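Local atomic coordinates of urea carboxylase (Thermus thermophilus, PDB entry 3OPF), a protein that is of uncertain function but probably binds ATP and acts as a hydrolase, with two carboxyltransferase-type domains. Residues Leu230-Val235 with Arg359-Gly364; Val225-Leu230 with Ala277-Val282; Val78-Arg83 with Asp193-Leu198. All coordinates share one frame; numbering follows the deposited sequence.

Interactions 1 and 2 are neighbours, with centres about 8 Å apart, and both contain Leu230. Their segments alternate along the chain: 225-230 and 230-235 come first, then 277-282, then 359-364. The run 225-235 leads from strand 221-225 of a six-stranded antiparallel sheet to strand 233-235 at the edge of a five-stranded one. The two contacts therefore hold one connection between two sheets, and Gly364 N probably bonds to Val225 O where they meet. Interaction 3 closes earlier in the chain, in a separate seven-stranded sheet. Its centre lies about 38 Å from interaction 1 and about 45 Å from interaction 2, so it belongs to a different part of the protein.

Interaction 1: Leu230-Val235 with Arg359-Gly364; sequences LMDLVV and RPLWAG
Asp232 O receives the backbone N-H of Leu361, with Leu361 N at 2.8 Å. The same oxygen meets Pro360 CA at 3.1 Å in a CA-H...O contact. A water adds a second link. It accepts from Asp232 N and donates to Leu361 O, at 2.8 Å from that oxygen. Asp232 OD1 gets a weak bond from this water, but its stronger partner is the backbone N of Gly229.

The side chain of Leu361 crosses that of Asp232 at about a right angle. CG lies anti to the carbonyl carbon (chi1 -62°), which brings Leu361 CD1 to 3.7 Å from Asp232 CB. The other methyl, Leu361 CD2, reaches Val234 CG2 at 4.2 Å. With an alanine in place of Leu361, the space beside Asp232 CB and Val234 CG2 would probably be left unfilled, since both methyls would be gone. On the other flank, Pro360 CG rests 4.1 Å from Met231 CG, and Leu233 CD2 approaches Pro360 CA.

Leu361 also touches Leu274 of strand 273-277. The arrangement is a loop packed by one direct backbone bond and one water bridge against Asp232, just before edge strand 233-235 of an antiparallel sheet.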
ATOM      1  N   LEU A 230      14.940  11.220   7.724  1.00 37.21           N
ATOM      2  CA  LEU A 230      14.998   9.761   7.691  1.00 35.84           C
ATOM      3  C   LEU A 230      14.283   9.180   6.470  1.00 35.70           C
ATOM      4  O   LEU A 230      14.821   8.303   5.791  1.00 34.72           O
ATOM      5  CB  LEU A 230      14.404   9.175   8.977  1.00 36.55           C
ATOM      6  CG  LEU A 230      14.586   7.669   9.173  1.00 36.02           C
ATOM      7  CD1 LEU A 230      16.043   7.252   8.910  1.00 33.25           C
ATOM      8  CD2 LEU A 230      14.150   7.267  10.559  1.00 37.45           C
ATOM      9  N   MET A 231      13.073   9.671   6.211  1.00 35.19           N
ATOM     10  CA  MET A 231      12.296   9.290   5.038  1.00 34.94           C
ATOM     11  C   MET A 231      11.294  10.403   4.681  1.00 31.58           C
ATOM     12  O   MET A 231      10.140  10.380   5.104  1.00 30.52           O
ATOM     13  CB  MET A 231      11.578   7.954   5.285  1.00 37.44           C
ATOM     14  CG  MET A 231      10.943   7.327   4.026  1.00 40.67           C
ATOM     15  SD  MET A 231      10.057   5.772   4.326  1.00 46.68           S
ATOM     16  CE  MET A 231       8.726   6.305   5.373  1.00 38.33           C
ATOM     17  N   ASP A 232      11.748  11.380   3.904  1.00 29.28           N
ATOM     18  CA  ASP A 232      10.890  12.485   3.473  1.00 28.84           C
ATOM     19  C   ASP A 232      10.168  12.083   2.198  1.00 29.02           C
ATOM     20  O   ASP A 232      10.813  11.758   1.201  1.00 28.40           O
ATOM     21  CB  ASP A 232      11.701  13.748   3.206  1.00 31.32           C
ATOM     22  CG  ASP A 232      12.725  14.027   4.280  1.00 32.71           C
ATOM     23  OD1 ASP A 232      13.896  14.272   3.918  1.00 35.98           O
ATOM     24  OD2 ASP A 232      12.366  14.001   5.476  1.00 33.47           O
ATOM     25  N   LEU A 233       8.839  12.116   2.225  1.00 28.01           N
ATOM     26  CA  LEU A 233       8.024  11.717   1.080  1.00 30.64           C
ATOM     27  C   LEU A 233       7.078  12.835   0.624  1.00 30.90           C
ATOM     28  O   LEU A 233       6.377  13.449   1.430  1.00 31.26           O
ATOM     29  CB  LEU A 233       7.185  10.487   1.449  1.00 31.78           C
ATOM     30  CG  LEU A 233       7.921   9.249   1.952  1.00 30.95           C
ATOM     31  CD1 LEU A 233       6.906   8.204   2.432  1.00 29.96           C
ATOM     32  CD2 LEU A 233       8.838   8.691   0.864  1.00 28.54           C
ATOM     33  N   VAL A 234       7.046  13.089  -0.676  1.00 27.18           N
ATOM     34  CA  VAL A 234       6.040  13.973  -1.250  1.00 27.27           C
ATOM     35  C   VAL A 234       4.770  13.149  -1.413  1.00 27.78           C
ATOM     36  O   VAL A 234       4.780  12.145  -2.117  1.00 27.78           O
ATOM     37  CB  VAL A 234       6.493  14.551  -2.601  1.00 28.91           C
ATOM     38  CG1 VAL A 234       5.367  15.369  -3.241  1.00 30.00           C
ATOM     39  CG2 VAL A 234       7.746  15.408  -2.414  1.00 25.01           C
ATOM     40  N   VAL A 235       3.700  13.534  -0.714  1.00 26.92           N
ATOM     41  CA  VAL A 235       2.436  12.807  -0.810  1.00 28.57           C
ATOM     42  C   VAL A 235       1.269  13.727  -1.168  1.00 28.39           C
ATOM     43  O   VAL A 235       1.274  14.920  -0.851  1.00 29.29           O
ATOM     44  CB  VAL A 235       2.092  12.061   0.501  1.00 27.43           C
ATOM     45  CG1 VAL A 235       3.188  11.071   0.849  1.00 30.78           C
ATOM     46  CG2 VAL A 235       1.868  13.041   1.643  1.00 24.83           C
ATOM     47  N   ARG A 359      10.250   7.986  -4.540  1.00 30.41           N
ATOM     48  CA  ARG A 359      11.371   7.728  -3.647  1.00 29.49           C
ATOM     49  C   ARG A 359      11.398   8.786  -2.543  1.00 29.83           C
ATOM     50  O   ARG A 359      10.727   9.813  -2.653  1.00 27.25           O
ATOM     51  CB  ARG A 359      12.685   7.755  -4.426  1.00 29.90           C
ATOM     52  CG  ARG A 359      12.924   9.056  -5.166  1.00 27.51           C
ATOM     53  CD  ARG A 359      14.338   9.105  -5.703  1.00 33.38           C
ATOM     54  NE  ARG A 359      14.617  10.304  -6.488  1.00 33.93           N
ATOM     55  CZ  ARG A 359      14.852  11.521  -5.990  1.00 38.02           C
ATOM     56  NH1 ARG A 359      14.824  11.749  -4.680  1.00 33.04           N
ATOM     57  NH2 ARG A 359      15.121  12.528  -6.820  1.00 38.62           N
ATOM     58  N   PRO A 360      12.166   8.538  -1.471  1.00 28.34           N
ATOM     59  CA  PRO A 360      12.360   9.601  -0.489  1.00 27.55           C
ATOM     60  C   PRO A 360      13.173  10.759  -1.073  1.00 28.18           C
ATOM     61  O   PRO A 360      13.857  10.577  -2.086  1.00 30.74           O
ATOM     62  CB  PRO A 360      13.143   8.906   0.636  1.00 28.95           C
ATOM     63  CG  PRO A 360      12.885   7.448   0.445  1.00 31.05           C
ATOM     64  CD  PRO A 360      12.769   7.267  -1.032  1.00 28.48           C
ATOM     65  N   LEU A 361      13.119  11.934  -0.450  1.00 29.16           N
ATOM     66  CA  LEU A 361      13.955  13.050  -0.905  1.00 28.77           C
ATOM     67  C   LEU A 361      15.438  12.720  -0.720  1.00 30.08           C
ATOM     68  O   LEU A 361      15.808  11.965   0.192  1.00 30.31           O
ATOM     69  CB  LEU A 361      13.609  14.350  -0.174  1.00 28.95           C
ATOM     70  CG  LEU A 361      12.191  14.910  -0.357  1.00 31.75           C
ATOM     71  CD1 LEU A 361      12.039  16.202   0.424  1.00 32.14           C
ATOM     72  CD2 LEU A 361      11.847  15.124  -1.825  1.00 30.70           C
ATOM     73  N   TRP A 362      16.262  13.272  -1.608  1.00 31.23           N
ATOM     74  CA  TRP A 362      17.716  13.198  -1.525  1.00 33.55           C
ATOM     75  C   TRP A 362      18.292  14.608  -1.423  1.00 34.31           C
ATOM     76  O   TRP A 362      17.663  15.579  -1.855  1.00 33.89           O
ATOM     77  CB  TRP A 362      18.322  12.578  -2.789  1.00 35.13           C
ATOM     78  CG  TRP A 362      17.949  11.170  -3.111  1.00 40.10           C
ATOM     79  CD1 TRP A 362      17.430  10.229  -2.271  1.00 44.57           C
ATOM     80  CD2 TRP A 362      18.125  10.526  -4.378  1.00 43.37           C
ATOM     81  NE1 TRP A 362      17.239   9.042  -2.951  1.00 47.85           N
ATOM     82  CE2 TRP A 362      17.669   9.199  -4.244  1.00 47.72           C
ATOM     83  CE3 TRP A 362      18.616  10.951  -5.622  1.00 47.60           C
ATOM     84  CZ2 TRP A 362      17.686   8.291  -5.307  1.00 48.51           C
ATOM     85  CZ3 TRP A 362      18.636  10.048  -6.678  1.00 48.95           C
ATOM     86  CH2 TRP A 362      18.170   8.734  -6.513  1.00 48.89           C
ATOM     87  N   ALA A 363      19.504  14.714  -0.886  1.00 34.01           N
ATOM     88  CA  ALA A 363      20.238  15.981  -0.911  1.00 36.28           C
ATOM     89  C   ALA A 363      20.362  16.424  -2.360  1.00 35.27           C
ATOM     90  O   ALA A 363      20.572  15.598  -3.240  1.00 37.26           O
ATOM     91  CB  ALA A 363      21.625  15.821  -0.289  1.00 35.86           C
ATOM     92  N   GLY A 364      20.198  17.719  -2.605  1.00 36.15           N
ATOM     93  CA  GLY A 364      20.273  18.269  -3.956  1.00 36.01           C
ATOM     94  C   GLY A 364      18.947  18.313  -4.702  1.00 35.44           C
ATOM     95  O   GLY A 364      18.862  18.929  -5.766  1.00 35.23           O
TER
HETATM   96  O   HOH W   1      14.403  11.518   2.605  1.00 26.17           O

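Interaction 2: Val225-Leu230 with Ala277-Val282; sequences VEEPGL and AYKGPV
Glu227 and Val282 form an antiparallel hydrogen-bonded pair, and Val282 O takes the N-H groups of both Glu226 and Glu227. The bond from Glu226 N to Val282 O is the shorter, at 2.7 Å. Glu227 N is 3.3 Å from Val282 O and comes in on a lone pair. In return Val282 N gives a nearly straight bond to Glu227 O, with an N-H...O angle of 168°. Further along, Leu230 N donates to Lys279 O at 3.0 Å.

Glu227 and Lys279 make a salt bridge across the contact. Their side chains cross at about a right angle, and Lys279 NZ sits 2.6 Å from Glu227 OE2, on the anti lone pair of that oxygen. Lys279 starts with CG anti to its backbone N and runs extended until a bend at chi4 (-68°) turns NZ to the carboxylate. The ammonium also has a weak bond to Pro228 O.

Val282 puts one methyl on each of the two glutamates. Val282 CG1 lies 3.8 Å from Glu226 CB, while Val282 CG2 meets the CB and CD of Glu227. The carboxylate of Glu226 leads away and bonds through OE2 to Thr284. Gly229 CA lies only 3.1 Å from Lys279 O, and a side chain at Gly229 would clash with that carbonyl. Leu230 CD2 leans on Tyr278 CB at 4.0 Å and reaches its ring obliquely. Pro281 CB lies near Glu227 O, and the proline ring also touches Phe323 of strand 320-325.

Two consecutive residues facing one residue make this a classic beta bulge, here where the chain turns a corner between two antiparallel sheets.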
ATOM      1  N   VAL A 225      16.595  20.890  -1.226  1.00 33.02           N
ATOM      2  CA  VAL A 225      16.857  19.984  -0.107  1.00 32.70           C
ATOM      3  C   VAL A 225      18.350  20.011   0.209  1.00 33.73           C
ATOM      4  O   VAL A 225      19.159  19.485  -0.556  1.00 34.83           O
ATOM      5  CB  VAL A 225      16.423  18.536  -0.422  1.00 32.26           C
ATOM      6  CG1 VAL A 225      16.700  17.612   0.773  1.00 31.87           C
ATOM      7  CG2 VAL A 225      14.957  18.493  -0.808  1.00 32.46           C
ATOM      8  N   GLU A 226      18.716  20.638   1.324  1.00 33.62           N
ATOM      9  CA  GLU A 226      20.118  20.687   1.738  1.00 35.74           C
ATOM     10  C   GLU A 226      20.519  19.329   2.299  1.00 34.98           C
ATOM     11  O   GLU A 226      21.611  18.830   2.027  1.00 36.14           O
ATOM     12  CB  GLU A 226      20.354  21.783   2.787  1.00 35.98           C
ATOM     13  CG  GLU A 226      19.981  23.207   2.346  1.00 39.02           C
ATOM     14  CD  GLU A 226      20.967  23.839   1.366  1.00 40.20           C
ATOM     15  OE1 GLU A 226      21.910  23.159   0.909  1.00 41.76           O
ATOM     16  OE2 GLU A 226      20.785  25.030   1.041  1.00 38.11           O
ATOM     17  N   GLU A 227      19.614  18.725   3.058  1.00 33.54           N
ATOM     18  CA  GLU A 227      19.889  17.478   3.742  1.00 35.63           C
ATOM     19  C   GLU A 227      18.564  16.779   4.033  1.00 35.71           C
ATOM     20  O   GLU A 227      17.662  17.385   4.595  1.00 34.56           O
ATOM     21  CB  GLU A 227      20.646  17.765   5.039  1.00 37.87           C
ATOM     22  CG  GLU A 227      20.798  16.589   6.000  1.00 41.80           C
ATOM     23  CD  GLU A 227      21.445  17.001   7.317  1.00 46.68           C
ATOM     24  OE1 GLU A 227      22.440  17.759   7.293  1.00 49.14           O
ATOM     25  OE2 GLU A 227      20.954  16.569   8.378  1.00 47.87           O
ATOM     26  N   PRO A 228      18.447  15.501   3.647  1.00 36.24           N
ATOM     27  CA  PRO A 228      17.211  14.770   3.880  1.00 36.14           C
ATOM     28  C   PRO A 228      17.024  14.348   5.337  1.00 35.74           C
ATOM     29  O   PRO A 228      17.990  14.219   6.078  1.00 35.61           O
ATOM     30  CB  PRO A 228      17.375  13.533   2.991  1.00 36.41           C
ATOM     31  CG  PRO A 228      18.828  13.320   2.922  1.00 38.18           C
ATOM     32  CD  PRO A 228      19.426  14.693   2.895  1.00 37.88           C
ATOM     33  N   GLY A 229      15.772  14.152   5.729  1.00 35.15           N
ATOM     34  CA  GLY A 229      15.444  13.461   6.966  1.00 34.89           C
ATOM     35  C   GLY A 229      15.513  11.956   6.781  1.00 36.80           C
ATOM     36  O   GLY A 229      16.063  11.457   5.796  1.00 36.80           O
ATOM     37  N   LEU A 230      14.940  11.220   7.724  1.00 37.21           N
ATOM     38  CA  LEU A 230      14.998   9.761   7.691  1.00 35.84           C
ATOM     39  C   LEU A 230      14.283   9.180   6.470  1.00 35.70           C
ATOM     40  O   LEU A 230      14.821   8.303   5.791  1.00 34.72           O
ATOM     41  CB  LEU A 230      14.404   9.175   8.977  1.00 36.55           C
ATOM     42  CG  LEU A 230      14.586   7.669   9.173  1.00 36.02           C
ATOM     43  CD1 LEU A 230      16.043   7.252   8.910  1.00 33.25           C
ATOM     44  CD2 LEU A 230      14.150   7.267  10.559  1.00 37.45           C
ATOM     45  N   ALA A 277       9.327  12.184   9.067  1.00 27.52           N
ATOM     46  CA  ALA A 277       9.186  11.547  10.378  1.00 29.96           C
ATOM     47  C   ALA A 277      10.529  11.263  11.054  1.00 29.26           C
ATOM     48  O   ALA A 277      11.522  10.948  10.386  1.00 30.89           O
ATOM     49  CB  ALA A 277       8.364  10.272  10.260  1.00 28.26           C
ATOM     50  N   TYR A 278      10.535  11.414  12.379  1.00 29.80           N
ATOM     51  CA  TYR A 278      11.699  11.183  13.260  1.00 28.34           C
ATOM     52  C   TYR A 278      12.788  12.254  13.125  1.00 29.09           C
ATOM     53  O   TYR A 278      13.072  12.986  14.077  1.00 28.73           O
ATOM     54  CB  TYR A 278      12.273   9.771  13.082  1.00 29.96           C
ATOM     55  CG  TYR A 278      11.288   8.688  13.427  1.00 32.81           C
ATOM     56  CD1 TYR A 278      10.509   8.096  12.441  1.00 34.36           C
ATOM     57  CD2 TYR A 278      11.110   8.271  14.748  1.00 34.92           C
ATOM     58  CE1 TYR A 278       9.591   7.108  12.747  1.00 32.71           C
ATOM     59  CE2 TYR A 278      10.190   7.276  15.066  1.00 35.55           C
ATOM     60  CZ  TYR A 278       9.435   6.698  14.060  1.00 36.69           C
ATOM     61  OH  TYR A 278       8.515   5.718  14.356  1.00 35.40           O
ATOM     62  N   LYS A 279      13.395  12.325  11.943  1.00 27.24           N
ATOM     63  CA  LYS A 279      14.310  13.396  11.574  1.00 28.84           C
ATOM     64  C   LYS A 279      13.767  14.036  10.295  1.00 29.27           C
ATOM     65  O   LYS A 279      13.484  13.336   9.321  1.00 29.15           O
ATOM     66  CB  LYS A 279      15.709  12.838  11.316  1.00 30.79           C
ATOM     67  CG  LYS A 279      16.746  13.872  10.868  1.00 33.16           C
ATOM     68  CD  LYS A 279      18.053  13.201  10.516  1.00 40.32           C
ATOM     69  CE  LYS A 279      19.189  14.204  10.347  1.00 43.74           C
ATOM     70  NZ  LYS A 279      18.996  15.072   9.159  1.00 44.44           N
ATOM     71  N   GLY A 280      13.608  15.357  10.316  1.00 30.15           N
ATOM     72  CA  GLY A 280      13.077  16.105   9.177  1.00 29.09           C
ATOM     73  C   GLY A 280      14.202  16.569   8.274  1.00 29.55           C
ATOM     74  O   GLY A 280      15.371  16.418   8.622  1.00 29.32           O
ATOM     75  N   PRO A 281      13.863  17.136   7.103  1.00 29.12           N
ATOM     76  CA  PRO A 281      14.907  17.620   6.199  1.00 28.95           C
ATOM     77  C   PRO A 281      15.361  19.025   6.561  1.00 29.61           C
ATOM     78  O   PRO A 281      14.745  19.681   7.407  1.00 29.75           O
ATOM     79  CB  PRO A 281      14.198  17.641   4.849  1.00 28.34           C
ATOM     80  CG  PRO A 281      12.806  17.975   5.191  1.00 27.63           C
ATOM     81  CD  PRO A 281      12.526  17.335   6.530  1.00 27.11           C
ATOM     82  N   VAL A 282      16.448  19.451   5.926  1.00 30.71           N
ATOM     83  CA  VAL A 282      16.933  20.822   5.980  1.00 31.44           C
ATOM     84  C   VAL A 282      16.670  21.400   4.590  1.00 31.81           C
ATOM     85  O   VAL A 282      17.179  20.878   3.591  1.00 32.27           O
ATOM     86  CB  VAL A 282      18.447  20.862   6.281  1.00 31.95           C
ATOM     87  CG1 VAL A 282      18.958  22.288   6.319  1.00 34.60           C
ATOM     88  CG2 VAL A 282      18.758  20.144   7.601  1.00 32.05           C
TER

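Interaction 3: Val78-Arg83 with Asp193-Leu198; sequences VEIPVR and DRVRFL
Ile80 lies side by side with Phe197, both side chains pointing the same way, and Ile80 CB is 3.8 Å from Phe197 CD1. Ile80 CG2 also lies near CD1 and CE1 of Phe197. The Ile80 CG1 branch, anti to the carbonyl carbon (chi1 -58°), goes instead to Val195 CG1 at 3.7 Å. That valine methyl also rests above one face of the Phe197 ring, offset toward the rim. Val82 CG2 meets the ring at its edge, near the ring plane, 3.5 Å from Phe197 CD1. The phenyl group is thus touched at face and edge by aliphatic groups.

The other face of the sheet carries Glu79, Pro81, Arg196 and Leu198. Leu198 has CG between its backbone N and carbonyl carbon (chi1 52°). This spreads its two methyls along the neighbouring strand, with Leu198 CD1 3.9 Å from Pro81 CB. Leu198 CD2 comes unusually close to the carboxylate of Glu79, and the detail of that approach is doubtful. The chains of Glu79 and Leu198 cross at about a right angle.

The two strands run parallel, their short axes at 27°. Five backbone bonds join them, from Val78 N to Arg194 O (2.7 Å) through to Val82 N and Leu198 O (2.8 Å). Val78, Ile80, Arg196 and Leu198 each use both N-H and C=O in this ladder. Val78 CG2 lies 3.9 Å from Asp193 OD2, an oxygen whose salt bridge is with Arg76.

The pairing joins the first and last strands in the order of a seven-stranded mixed sheet. Strand 169-174 flanks 77-83 on its other side, and strand 112-117 flanks 194-199. Ile80 and Phe197 reach Ile159 of strand 156-159, and Phe197 also meets Leu126 of strand 124-127 and the rings of Tyr112 and His107, the latter from helix 100-108.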
ATOM      1  N   VAL A  78      -3.019 -14.838 -22.123  1.00 41.73           N
ATOM      2  CA  VAL A  78      -1.665 -14.300 -22.161  1.00 40.31           C
ATOM      3  C   VAL A  78      -0.648 -15.436 -22.136  1.00 39.21           C
ATOM      4  O   VAL A  78      -0.705 -16.307 -21.268  1.00 37.30           O
ATOM      5  CB  VAL A  78      -1.383 -13.368 -20.961  1.00 39.66           C
ATOM      6  CG1 VAL A  78      -0.029 -12.684 -21.133  1.00 40.03           C
ATOM      7  CG2 VAL A  78      -2.492 -12.337 -20.810  1.00 40.52           C
ATOM      8  N   GLU A  79       0.283 -15.409 -23.083  1.00 38.09           N
ATOM      9  CA  GLU A  79       1.340 -16.405 -23.162  1.00 37.61           C
ATOM     10  C   GLU A  79       2.548 -15.915 -22.373  1.00 35.97           C
ATOM     11  O   GLU A  79       3.000 -14.787 -22.568  1.00 38.15           O
ATOM     12  CB  GLU A  79       1.727 -16.640 -24.620  1.00 40.84           C
ATOM     13  CG  GLU A  79       1.906 -18.092 -24.978  1.00 46.40           C
ATOM     14  CD  GLU A  79       2.230 -18.271 -26.443  1.00 50.70           C
ATOM     15  OE1 GLU A  79       1.474 -18.976 -27.142  1.00 54.26           O
ATOM     16  OE2 GLU A  79       3.239 -17.694 -26.891  1.00 54.64           O
ATOM     17  N   ILE A  80       3.060 -16.753 -21.473  1.00 33.22           N
ATOM     18  CA  ILE A  80       4.236 -16.412 -20.676  1.00 32.29           C
ATOM     19  C   ILE A  80       5.397 -17.350 -21.012  1.00 30.91           C
ATOM     20  O   ILE A  80       5.345 -18.536 -20.680  1.00 28.60           O
ATOM     21  CB  ILE A  80       3.942 -16.507 -19.163  1.00 32.30           C
ATOM     22  CG1 ILE A  80       2.779 -15.580 -18.779  1.00 34.83           C
ATOM     23  CG2 ILE A  80       5.199 -16.181 -18.346  1.00 30.68           C
ATOM     24  CD1 ILE A  80       3.106 -14.100 -18.864  1.00 37.52           C
ATOM     25  N   PRO A  81       6.442 -16.823 -21.680  1.00 29.32           N
ATOM     26  CA  PRO A  81       7.629 -17.624 -21.923  1.00 30.31           C
ATOM     27  C   PRO A  81       8.441 -17.815 -20.649  1.00 30.13           C
ATOM     28  O   PRO A  81       8.721 -16.844 -19.939  1.00 30.82           O
ATOM     29  CB  PRO A  81       8.413 -16.808 -22.963  1.00 31.01           C
ATOM     30  CG  PRO A  81       7.933 -15.433 -22.832  1.00 32.68           C
ATOM     31  CD  PRO A  81       6.534 -15.489 -22.298  1.00 29.77           C
ATOM     32  N   VAL A  82       8.814 -19.059 -20.369  1.00 28.86           N
ATOM     33  CA  VAL A  82       9.545 -19.399 -19.151  1.00 27.57           C
ATOM     34  C   VAL A  82      10.787 -20.199 -19.480  1.00 28.69           C
ATOM     35  O   VAL A  82      10.719 -21.168 -20.240  1.00 31.26           O
ATOM     36  CB  VAL A  82       8.692 -20.268 -18.209  1.00 29.50           C
ATOM     37  CG1 VAL A  82       9.484 -20.623 -16.949  1.00 27.35           C
ATOM     38  CG2 VAL A  82       7.397 -19.567 -17.861  1.00 31.75           C
ATOM     39  N   ARG A  83      11.922 -19.776 -18.925  1.00 28.38           N
ATOM     40  CA  ARG A  83      13.115 -20.611 -18.863  1.00 29.21           C
ATOM     41  C   ARG A  83      13.073 -21.395 -17.558  1.00 27.29           C
ATOM     42  O   ARG A  83      13.039 -20.803 -16.489  1.00 25.44           O
ATOM     43  CB  ARG A  83      14.389 -19.767 -18.908  1.00 29.60           C
ATOM     44  CG  ARG A  83      15.635 -20.609 -19.179  1.00 30.38           C
ATOM     45  CD  ARG A  83      16.926 -19.882 -18.840  1.00 32.06           C
ATOM     46  NE  ARG A  83      16.999 -18.538 -19.419  1.00 30.40           N
ATOM     47  CZ  ARG A  83      16.970 -17.395 -18.727  1.00 29.70           C
ATOM     48  NH1 ARG A  83      16.855 -17.379 -17.403  1.00 28.75           N
ATOM     49  NH2 ARG A  83      17.058 -16.244 -19.378  1.00 31.18           N
ATOM     50  N   ASP A 193      -7.703 -12.693 -16.334  1.00 39.20           N
ATOM     51  CA  ASP A 193      -6.942 -13.145 -17.497  1.00 37.83           C
ATOM     52  C   ASP A 193      -6.717 -14.652 -17.455  1.00 37.87           C
ATOM     53  O   ASP A 193      -6.691 -15.261 -16.385  1.00 35.40           O
ATOM     54  CB  ASP A 193      -5.571 -12.463 -17.569  1.00 35.99           C
ATOM     55  CG  ASP A 193      -5.610 -11.097 -18.237  1.00 40.88           C
ATOM     56  OD1 ASP A 193      -6.637 -10.712 -18.836  1.00 36.88           O
ATOM     57  OD2 ASP A 193      -4.578 -10.403 -18.161  1.00 42.30           O
ATOM     58  N   ARG A 194      -6.538 -15.244 -18.631  1.00 38.39           N
ATOM     59  CA  ARG A 194      -6.099 -16.625 -18.730  1.00 39.78           C
ATOM     60  C   ARG A 194      -4.629 -16.672 -19.144  1.00 39.15           C
ATOM     61  O   ARG A 194      -4.153 -15.802 -19.891  1.00 39.85           O
ATOM     62  CB  ARG A 194      -6.989 -17.399 -19.697  1.00 41.09           C
ATOM     63  CG  ARG A 194      -8.351 -17.737 -19.089  1.00 46.81           C
ATOM     64  CD  ARG A 194      -9.321 -18.239 -20.138  1.00 52.97           C
ATOM     65  NE  ARG A 194      -9.718 -17.177 -21.062  1.00 59.05           N
ATOM     66  CZ  ARG A 194     -10.318 -17.370 -22.236  1.00 62.40           C
ATOM     67  NH1 ARG A 194     -10.605 -18.596 -22.667  1.00 64.58           N
ATOM     68  NH2 ARG A 194     -10.628 -16.323 -22.993  1.00 65.84           N
ATOM     69  N   VAL A 195      -3.906 -17.674 -18.645  1.00 36.14           N
ATOM     70  CA  VAL A 195      -2.465 -17.773 -18.887  1.00 35.06           C
ATOM     71  C   VAL A 195      -2.032 -19.170 -19.334  1.00 33.66           C
ATOM     72  O   VAL A 195      -2.480 -20.189 -18.773  1.00 32.91           O
ATOM     73  CB  VAL A 195      -1.662 -17.367 -17.629  1.00 35.26           C
ATOM     74  CG1 VAL A 195      -0.170 -17.653 -17.813  1.00 35.29           C
ATOM     75  CG2 VAL A 195      -1.892 -15.893 -17.306  1.00 38.42           C
ATOM     76  N   ARG A 196      -1.162 -19.197 -20.345  1.00 31.44           N
ATOM     77  CA  ARG A 196      -0.438 -20.397 -20.751  1.00 33.03           C
ATOM     78  C   ARG A 196       1.064 -20.157 -20.642  1.00 30.92           C
ATOM     79  O   ARG A 196       1.595 -19.208 -21.239  1.00 32.11           O
ATOM     80  CB  ARG A 196      -0.764 -20.789 -22.193  1.00 35.68           C
ATOM     81  CG  ARG A 196      -2.121 -21.413 -22.405  1.00 42.92           C
ATOM     82  CD  ARG A 196      -2.182 -22.070 -23.784  1.00 46.34           C
ATOM     83  NE  ARG A 196      -3.503 -22.608 -24.097  1.00 52.89           N
ATOM     84  CZ  ARG A 196      -4.027 -23.711 -23.563  1.00 53.72           C
ATOM     85  NH1 ARG A 196      -3.359 -24.424 -22.658  1.00 54.20           N
ATOM     86  NH2 ARG A 196      -5.241 -24.100 -23.932  1.00 55.98           N
ATOM     87  N   PHE A 197       1.743 -21.018 -19.886  1.00 28.23           N
ATOM     88  CA  PHE A 197       3.204 -21.004 -19.795  1.00 29.07           C
ATOM     89  C   PHE A 197       3.781 -21.879 -20.901  1.00 30.21           C
ATOM     90  O   PHE A 197       3.225 -22.938 -21.220  1.00 30.68           O
ATOM     91  CB  PHE A 197       3.692 -21.528 -18.435  1.00 27.56           C
ATOM     92  CG  PHE A 197       3.314 -20.661 -17.265  1.00 26.95           C
ATOM     93  CD1 PHE A 197       4.069 -19.553 -16.932  1.00 28.43           C
ATOM     94  CD2 PHE A 197       2.195 -20.958 -16.494  1.00 27.50           C
ATOM     95  CE1 PHE A 197       3.724 -18.750 -15.850  1.00 27.19           C
ATOM     96  CE2 PHE A 197       1.848 -20.162 -15.404  1.00 24.65           C
ATOM     97  CZ  PHE A 197       2.610 -19.056 -15.089  1.00 26.27           C
ATOM     98  N   LEU A 198       4.885 -21.435 -21.493  1.00 31.63           N
ATOM     99  CA  LEU A 198       5.608 -22.238 -22.483  1.00 33.26           C
ATOM    100  C   LEU A 198       7.115 -22.136 -22.288  1.00 33.28           C
ATOM    101  O   LEU A 198       7.647 -21.052 -22.013  1.00 31.15           O
ATOM    102  CB  LEU A 198       5.213 -21.865 -23.916  1.00 36.98           C
ATOM    103  CG  LEU A 198       5.240 -20.436 -24.451  1.00 41.55           C
ATOM    104  CD1 LEU A 198       6.650 -19.887 -24.594  1.00 48.93           C
ATOM    105  CD2 LEU A 198       4.548 -20.419 -25.815  1.00 48.49           C
TER